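Local coordinates for protein aldehyde dehydrogenase (Burkholderia vietnamiensis, PDB 5KF0) that probably oxidises an aldehyde to the carboxylic acid with a nicotinamide dinucleotide as electron acceptor, and binds NADPH, at residues D279-G284 with N442-F447; Q297-H302 with P391-E396; A264-D269 with G418-S423. All coordinates share one frame; numbering follows the deposited sequence. Where two conformers were deposited one is given.

Contact 1. Residues D279-G284 with N442-F447; sequences DRLAFG and NDVPSF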
# COMPACT_ATOMS: atom_id res chain seq x y z
N ASP A 279 37.86 -1.28 7.17
CA ASP A 279 37.28 -1.00 8.47
C ASP A 279 35.95 -1.73 8.65
O ASP A 279 35.69 -2.31 9.71
CB ASP A 279 37.10 0.51 8.66
CG ASP A 279 36.60 0.87 10.05
OD1 ASP A 279 37.36 0.68 11.02
OD2 ASP A 279 35.45 1.33 10.17
N ARG A 280 35.11 -1.76 7.61
CA ARG A 280 33.82 -2.42 7.72
C ARG A 280 33.97 -3.94 7.71
O ARG A 280 33.21 -4.64 8.40
CB ARG A 280 32.89 -1.96 6.59
CG ARG A 280 32.57 -0.45 6.65
CD ARG A 280 32.01 -0.10 8.02
NE ARG A 280 30.65 -0.61 8.17
CZ ARG A 280 29.99 -0.70 9.32
NH1 ARG A 280 30.59 -0.34 10.46
NH2 ARG A 280 28.74 -1.15 9.33
N LEU A 281 34.93 -4.47 6.96
CA LEU A 281 35.20 -5.91 7.00
C LEU A 281 35.63 -6.34 8.40
O LEU A 281 35.16 -7.36 8.92
CB LEU A 281 36.27 -6.29 5.98
CG LEU A 281 35.89 -6.17 4.50
CD1 LEU A 281 37.14 -6.30 3.62
CD2 LEU A 281 34.86 -7.25 4.14
N ALA A 282 36.53 -5.58 9.02
CA ALA A 282 36.98 -5.91 10.37
C ALA A 282 35.83 -5.81 11.37
O ALA A 282 35.68 -6.67 12.24
CB ALA A 282 38.14 -4.99 10.77
N PHE A 283 35.00 -4.77 11.24
CA PHE A 283 33.81 -4.68 12.08
C PHE A 283 32.92 -5.90 11.90
O PHE A 283 32.53 -6.55 12.88
CB PHE A 283 33.02 -3.41 11.75
CG PHE A 283 31.69 -3.36 12.42
CD1 PHE A 283 30.53 -3.65 11.72
CD2 PHE A 283 31.59 -3.04 13.77
CE1 PHE A 283 29.30 -3.63 12.35
CE2 PHE A 283 30.36 -3.00 14.39
CZ PHE A 283 29.22 -3.31 13.68
N GLY A 284 32.61 -6.25 10.65
CA GLY A 284 31.67 -7.33 10.42
C GLY A 284 32.20 -8.68 10.85
O GLY A 284 31.46 -9.52 11.36
N ASN A 442 27.59 -1.64 -0.59
CA ASN A 442 28.53 -0.67 -0.04
C ASN A 442 28.61 -0.73 1.49
O ASN A 442 29.00 0.24 2.14
CB ASN A 442 28.21 0.76 -0.52
CG ASN A 442 29.41 1.67 -0.49
OD1 ASN A 442 30.55 1.21 -0.66
ND2 ASN A 442 29.19 2.97 -0.29
N ASP A 443 28.24 -1.88 2.07
CA ASP A 443 28.55 -2.19 3.47
C ASP A 443 28.56 -3.71 3.60
O ASP A 443 28.20 -4.44 2.67
CB ASP A 443 27.56 -1.54 4.44
CG ASP A 443 28.10 -1.44 5.87
OD1 ASP A 443 27.34 -1.03 6.76
OD2 ASP A 443 29.27 -1.81 6.12
N VAL A 444 28.98 -4.18 4.78
CA VAL A 444 29.07 -5.62 5.05
C VAL A 444 27.68 -6.23 5.22
O VAL A 444 26.70 -5.50 5.49
CB VAL A 444 29.93 -5.90 6.29
CG1 VAL A 444 31.42 -5.75 5.95
CG2 VAL A 444 29.53 -4.99 7.45
N PRO A 445 27.55 -7.55 5.08
CA PRO A 445 26.27 -8.20 5.40
C PRO A 445 25.85 -8.02 6.84
O PRO A 445 24.69 -8.29 7.17
CB PRO A 445 26.54 -9.69 5.09
CG PRO A 445 28.05 -9.82 5.24
CD PRO A 445 28.56 -8.53 4.63
N SER A 446 26.76 -7.59 7.71
CA SER A 446 26.49 -7.48 9.14
C SER A 446 25.58 -6.31 9.50
O SER A 446 25.27 -6.16 10.69
CB SER A 446 27.83 -7.37 9.87
OG SER A 446 28.73 -8.34 9.36
N PHE A 447 25.12 -5.51 8.53
CA PHE A 447 24.27 -4.36 8.82
C PHE A 447 22.81 -4.77 8.95
O PHE A 447 22.28 -5.51 8.11
CB PHE A 447 24.41 -3.29 7.73
CG PHE A 447 23.45 -2.15 7.90
CD1 PHE A 447 23.76 -1.11 8.77
CD2 PHE A 447 22.23 -2.12 7.23
CE1 PHE A 447 22.86 -0.06 8.96
CE2 PHE A 447 21.34 -1.07 7.43
CZ PHE A 447 21.66 -0.05 8.28

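Contact 2. Residues Q297-H302 with P391-E396; sequences QRILVH and PVAILE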
# COMPACT_ATOMS: atom_id res chain seq x y z
N GLN A 297 32.07 -13.97 7.57
CA GLN A 297 32.90 -15.16 7.64
C GLN A 297 33.76 -15.37 6.41
O GLN A 297 34.86 -15.91 6.53
CB GLN A 297 32.02 -16.40 7.86
CG GLN A 297 32.79 -17.71 8.16
CD GLN A 297 31.84 -18.83 8.55
OE1 GLN A 297 30.83 -18.60 9.22
NE2 GLN A 297 32.17 -20.05 8.15
N ARG A 298 33.30 -14.93 5.24
CA ARG A 298 33.99 -15.14 3.98
C ARG A 298 34.14 -13.80 3.28
O ARG A 298 33.18 -13.03 3.20
CB ARG A 298 33.23 -16.13 3.09
CG ARG A 298 33.01 -17.50 3.73
CD ARG A 298 32.23 -18.43 2.79
NE ARG A 298 30.82 -18.06 2.70
CZ ARG A 298 30.08 -18.17 1.60
NH1 ARG A 298 30.61 -18.63 0.46
NH2 ARG A 298 28.80 -17.80 1.64
N ILE A 299 35.34 -13.53 2.78
CA ILE A 299 35.64 -12.25 2.14
C ILE A 299 36.20 -12.55 0.76
O ILE A 299 37.29 -13.13 0.64
CB ILE A 299 36.64 -11.43 2.97
CG1 ILE A 299 36.08 -11.15 4.38
CG2 ILE A 299 36.98 -10.13 2.25
CD1 ILE A 299 37.13 -10.57 5.33
N LEU A 300 35.48 -12.15 -0.29
CA LEU A 300 35.87 -12.41 -1.67
C LEU A 300 36.32 -11.09 -2.29
O LEU A 300 35.52 -10.14 -2.38
CB LEU A 300 34.70 -13.02 -2.46
CG LEU A 300 34.20 -14.37 -1.96
CD1 LEU A 300 33.07 -14.22 -0.92
CD2 LEU A 300 33.74 -15.23 -3.12
N VAL A 301 37.58 -11.03 -2.73
CA VAL A 301 38.20 -9.77 -3.14
C VAL A 301 38.70 -9.88 -4.58
O VAL A 301 39.37 -10.86 -4.94
CB VAL A 301 39.34 -9.40 -2.20
CG1 VAL A 301 39.97 -8.11 -2.62
CG2 VAL A 301 38.83 -9.33 -0.75
N HIS A 302 38.39 -8.87 -5.39
CA HIS A 302 38.85 -8.88 -6.77
C HIS A 302 40.37 -8.95 -6.83
O HIS A 302 41.07 -8.26 -6.08
CB HIS A 302 38.36 -7.65 -7.54
CG HIS A 302 38.57 -7.76 -9.02
ND1 HIS A 302 39.68 -7.26 -9.66
CD2 HIS A 302 37.81 -8.36 -9.98
CE1 HIS A 302 39.59 -7.53 -10.96
NE2 HIS A 302 38.47 -8.19 -11.17
N PRO A 391 35.63 -15.38 16.06
CA PRO A 391 36.40 -14.28 15.47
C PRO A 391 37.38 -14.75 14.40
O PRO A 391 38.58 -14.48 14.47
CB PRO A 391 37.09 -13.67 16.69
CG PRO A 391 37.32 -14.84 17.60
CD PRO A 391 36.10 -15.72 17.42
N VAL A 392 36.86 -15.45 13.40
CA VAL A 392 37.65 -15.97 12.29
C VAL A 392 36.98 -15.56 10.99
O VAL A 392 35.76 -15.67 10.86
CB VAL A 392 37.78 -17.51 12.35
CG1 VAL A 392 38.55 -18.03 11.14
CG2 VAL A 392 38.43 -17.93 13.65
N ALA A 393 37.78 -15.13 10.02
CA ALA A 393 37.29 -14.87 8.68
C ALA A 393 38.28 -15.44 7.68
O ALA A 393 39.47 -15.60 7.96
CB ALA A 393 37.09 -13.36 8.42
N ILE A 394 37.75 -15.75 6.50
CA ILE A 394 38.54 -16.34 5.43
C ILE A 394 38.57 -15.37 4.25
O ILE A 394 37.55 -14.75 3.90
CB ILE A 394 38.03 -17.73 5.01
CG1 ILE A 394 36.71 -17.66 4.24
CG2 ILE A 394 37.90 -18.64 6.23
CD1 ILE A 394 36.87 -17.72 2.74
N LEU A 395 39.75 -15.23 3.66
CA LEU A 395 39.99 -14.30 2.57
C LEU A 395 40.24 -15.11 1.30
O LEU A 395 41.06 -16.04 1.31
CB LEU A 395 41.19 -13.40 2.88
CG LEU A 395 41.64 -12.44 1.79
CD1 LEU A 395 40.58 -11.39 1.56
CD2 LEU A 395 42.97 -11.79 2.17
N GLU A 396 39.53 -14.79 0.23
CA GLU A 396 39.72 -15.50 -1.03
C GLU A 396 39.60 -14.50 -2.19
O GLU A 396 39.16 -13.36 -2.02
CB GLU A 396 38.74 -16.68 -1.17
CG GLU A 396 37.26 -16.33 -0.93
CD GLU A 396 36.32 -17.55 -1.02
OE1 GLU A 396 36.75 -18.62 -1.53
OE2 GLU A 396 35.16 -17.44 -0.58

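Contact 3. Residues A264-D269 with G418-S423; sequences AIVDAD and GVFTDS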
# COMPACT_ATOMS: atom_id res chain seq x y z
N ALA A 264 31.17 -11.24 2.13
CA ALA A 264 31.28 -9.89 1.58
C ALA A 264 32.14 -9.94 0.33
O ALA A 264 33.21 -10.55 0.34
CB ALA A 264 31.90 -8.93 2.59
N ILE A 265 31.67 -9.30 -0.75
CA ILE A 265 32.41 -9.18 -2.00
C ILE A 265 33.00 -7.79 -2.09
O ILE A 265 32.30 -6.80 -1.85
CB ILE A 265 31.50 -9.44 -3.21
CG1 ILE A 265 31.04 -10.90 -3.23
CG2 ILE A 265 32.23 -9.08 -4.52
CD1 ILE A 265 29.93 -11.16 -4.25
N VAL A 266 34.29 -7.70 -2.45
CA VAL A 266 34.95 -6.42 -2.72
C VAL A 266 35.24 -6.36 -4.21
O VAL A 266 36.08 -7.11 -4.73
CB VAL A 266 36.25 -6.27 -1.91
CG1 VAL A 266 36.90 -4.91 -2.20
CG2 VAL A 266 35.96 -6.44 -0.40
N ASP A 267 34.55 -5.46 -4.91
CA ASP A 267 34.62 -5.35 -6.37
C ASP A 267 35.89 -4.62 -6.80
O ASP A 267 36.61 -4.00 -6.01
CB ASP A 267 33.37 -4.63 -6.90
CG ASP A 267 33.02 -4.99 -8.33
OD1 ASP A 267 31.96 -4.51 -8.79
OD2 ASP A 267 33.78 -5.74 -9.00
N ALA A 268 36.14 -4.67 -8.11
CA ALA A 268 37.36 -4.14 -8.71
C ALA A 268 37.46 -2.62 -8.63
O ALA A 268 38.56 -2.08 -8.82
CB ALA A 268 37.45 -4.60 -10.17
N ASP A 269 36.36 -1.92 -8.35
CA ASP A 269 36.31 -0.46 -8.39
C ASP A 269 36.53 0.19 -7.02
O ASP A 269 36.27 1.39 -6.86
CB ASP A 269 34.97 0.02 -8.98
CG ASP A 269 33.75 -0.47 -8.20
OD1 ASP A 269 33.91 -1.15 -7.16
OD2 ASP A 269 32.61 -0.17 -8.63
N GLY A 418 27.06 -9.03 1.43
CA GLY A 418 27.42 -7.65 1.16
C GLY A 418 28.28 -7.55 -0.09
O GLY A 418 29.06 -8.45 -0.40
N VAL A 419 28.12 -6.43 -0.80
CA VAL A 419 28.90 -6.17 -2.02
C VAL A 419 29.37 -4.73 -1.99
O VAL A 419 28.56 -3.80 -2.08
CB VAL A 419 28.10 -6.42 -3.31
CG1 VAL A 419 29.04 -6.27 -4.52
CG2 VAL A 419 27.43 -7.80 -3.31
N PHE A 420 30.68 -4.53 -1.89
CA PHE A 420 31.28 -3.21 -2.04
C PHE A 420 31.52 -2.98 -3.53
O PHE A 420 32.45 -3.53 -4.11
CB PHE A 420 32.58 -3.10 -1.24
CG PHE A 420 32.38 -3.18 0.25
CD1 PHE A 420 32.13 -2.03 1.00
CD2 PHE A 420 32.47 -4.40 0.91
CE1 PHE A 420 31.97 -2.09 2.38
CE2 PHE A 420 32.30 -4.47 2.30
CZ PHE A 420 32.05 -3.32 3.03
N THR A 421 30.66 -2.17 -4.15
CA THR A 421 30.75 -1.86 -5.57
C THR A 421 30.10 -0.50 -5.79
O THR A 421 29.20 -0.10 -5.04
CB THR A 421 30.05 -2.92 -6.45
OG1 THR A 421 30.29 -2.63 -7.83
CG2 THR A 421 28.52 -2.93 -6.21
N ASP A 422 30.56 0.22 -6.82
CA ASP A 422 29.85 1.39 -7.31
C ASP A 422 29.17 1.11 -8.64
O ASP A 422 28.59 2.03 -9.23
CB ASP A 422 30.81 2.59 -7.45
CG ASP A 422 30.06 3.92 -7.66
OD1 ASP A 422 29.14 4.21 -6.87
OD2 ASP A 422 30.38 4.65 -8.60
N SER A 423 29.19 -0.13 -9.12
CA SER A 423 28.63 -0.47 -10.43
C SER A 423 27.15 -0.80 -10.29
O SER A 423 26.78 -1.76 -9.61
CB SER A 423 29.38 -1.65 -11.05
OG SER A 423 28.71 -2.14 -12.20

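Contact 1. Residues D279-G284 with N442-F447
Arg280, on helix 274-286, reaches across to Asp443 and takes its carboxylate side-on, one guanidinium nitrogen to each oxygen. NE gives the shorter bond, 2.7 Å from Asp443 OD2, with OD2 lying close to the guanidinium plane. NH2 of Arg280 donates to Asp443 OD1 at 2.9 Å, approaching the syn lone pair of that oxygen. The two flat groups are not coplanar: their planes differ by 38°, so the fork is twisted and the NE bond meets OD2 well out of the carboxylate plane. Bends at chi2 (-55°) and chi3 (-73°) curl the arginine chain, so CG and CD lie alongside OD2. OD2 also receives a weak bond from the backbone N of Val444, while OD1 is held by the Tyr143 hydroxyl of the second subunit; with both oxygens held, the carboxylate has little scope to rotate.

Beyond the salt bridge the loop presses on the helix itself. Val444 directs CG1 onto the backbone carbonyl of Arg280, 3.2 Å from its O, a tight contact, and the same methyl meets Leu281 CD2 at 4.2 Å, the two branches crossing at a slant. One turn farther along, Ser446 OG sits 3.3 Å from Gly284 CA, and that hydroxyl is hydrogen-bonded to the backbone O of Ile294. Val444 to Phe447 form a type I turn, and its first and third residues both face the helix.

The side chain of Ser446 is about 11 Å from the bound NADPH, and Asp443 brings the neighbouring subunit into the same network. The arrangement joins a helix flanking the mostly parallel part of the sheet to the loop that follows strand 438-441, in what is, by family, the catalytic domain of an aldehyde dehydrogenase.

Contact 2. Residues Q297-H302 with P391-E396
Backbone bonds come first: strands 298-302 and 392-396 pair in parallel, their directions 21° apart. Ile394 N donates to Gln297 O at 2.9 Å, Ile394 O accepts from Ile299 N, Glu396 N donates to Ile299 O at 2.8 Å, and Glu396 O accepts from Val301 N. Ile394 and Glu396 each use both N and O on this neighbour, as at alternate positions of a parallel ladder, and Ile299 does likewise from the other strand. The same carbonyl oxygens also take CA-H...O contacts, such as Leu300 CA to Glu396 O, 3.4 Å.

The pair belongs to the mostly parallel sheet of the α/β catalytic domain expected of this family, with helices 306-319 and 274-286 packed on the face that carries Ile299 and Leu395.

Apolar contacts gather on that face. Leu395 CD1 bridges two residues of the other strand, 3.6 Å from Val301 CG2 and 3.9 Å from Ile299 CG2, while Ile299 CD1 lies 4.2 Å from Ala393 CB.

The face with Arg298, Leu300, Ile394 and Glu396 is mixed. Glu396 runs beside Leu300, its OE2 3.5 Å from Leu300 CG; with chi1 at 51°, CG sits between the backbone N and carbonyl, and the extended chain lifts the carboxylate off the sheet. There Tyr384 OH bonds OE2 and Arg407 forms a salt bridge with OE1. Arg298 NH1 bonds Tyr384 OH and Arg407 O.

Contact 3. Residues A264-D269 with G418-S423
Asp267 OD1 is gripped twice: Thr421 OG1 donates to it at 2.7 Å, and His426 ND1, from helix 424-433, also hydrogen-bonds it. The threonine hydroxyl comes to the anti lone pair, on the side away from OD2. Asp267 CG stands opposite its own backbone N (chi1 -154°), which swings the carboxylate across to the neighbouring strand end. Its second oxygen turns back on its own chain, where Ala268 N meets OD2 at 2.7 Å from above the carboxylate plane.

Thr421 OG1 works in both directions. While donating to Asp267 OD1, it accepts from Ser423 N at 3.0 Å, closing an ST turn. Just beyond, Asp269 OD2 takes the backbone N of Asp422 at 2.8 Å, from the syn side but 28° out of plane. These bonds tie the two segments together just where the strands end.

Upstream, 264-266 and 418-420 run parallel. Ile265 bonds both ways: its N donates to Gly418 O at 2.8 Å and its O accepts from Phe420 N, after which Asp267 N to Phe420 O makes the last rung. The Phe420 ring presents an edge to Ile265 O and to Ala264 CB, 4.5 Å from CE2, while Val266 CG2 approaches CD2 obliquely. Helix 274-286 packs on that face; Ile265 and Val419 face helix 401-409.

Asp422 OD2 and Ser423 OG pair reciprocally with Ser423 OG and Asp422 OD2 of a neighbouring subunit, the third. The chemistry therefore changes along the contact, from an apolar parallel pair to strand ends where the aspartate carboxylates accept from backbone N-H groups and hydroxyls; such donors would be expected to stabilise the carboxylates in their charged form beside a subunit interface.

In the fold
From the N terminus, strand 263-266 opens contact 3, helix 274-286 then opens contact 1, and strand 298-302 opens contact 2. Strand 392-398 closes contact 2 first, 416-420 then closes contact 3, and the loop after 438-441 closes contact 1 last. Contact 2 therefore lies within both larger loops, whereas contacts 1 and 3 cross. Contacts 2 and 3 share one sheet, since Leu300 N and O probably bond Ala264 O and Val266 N. Contact 1 rests on it: Leu281 packs on Ile299, and Val444 meets the Phe420 ring. Together they join four parallel strands, a flanking helix and the loop beyond.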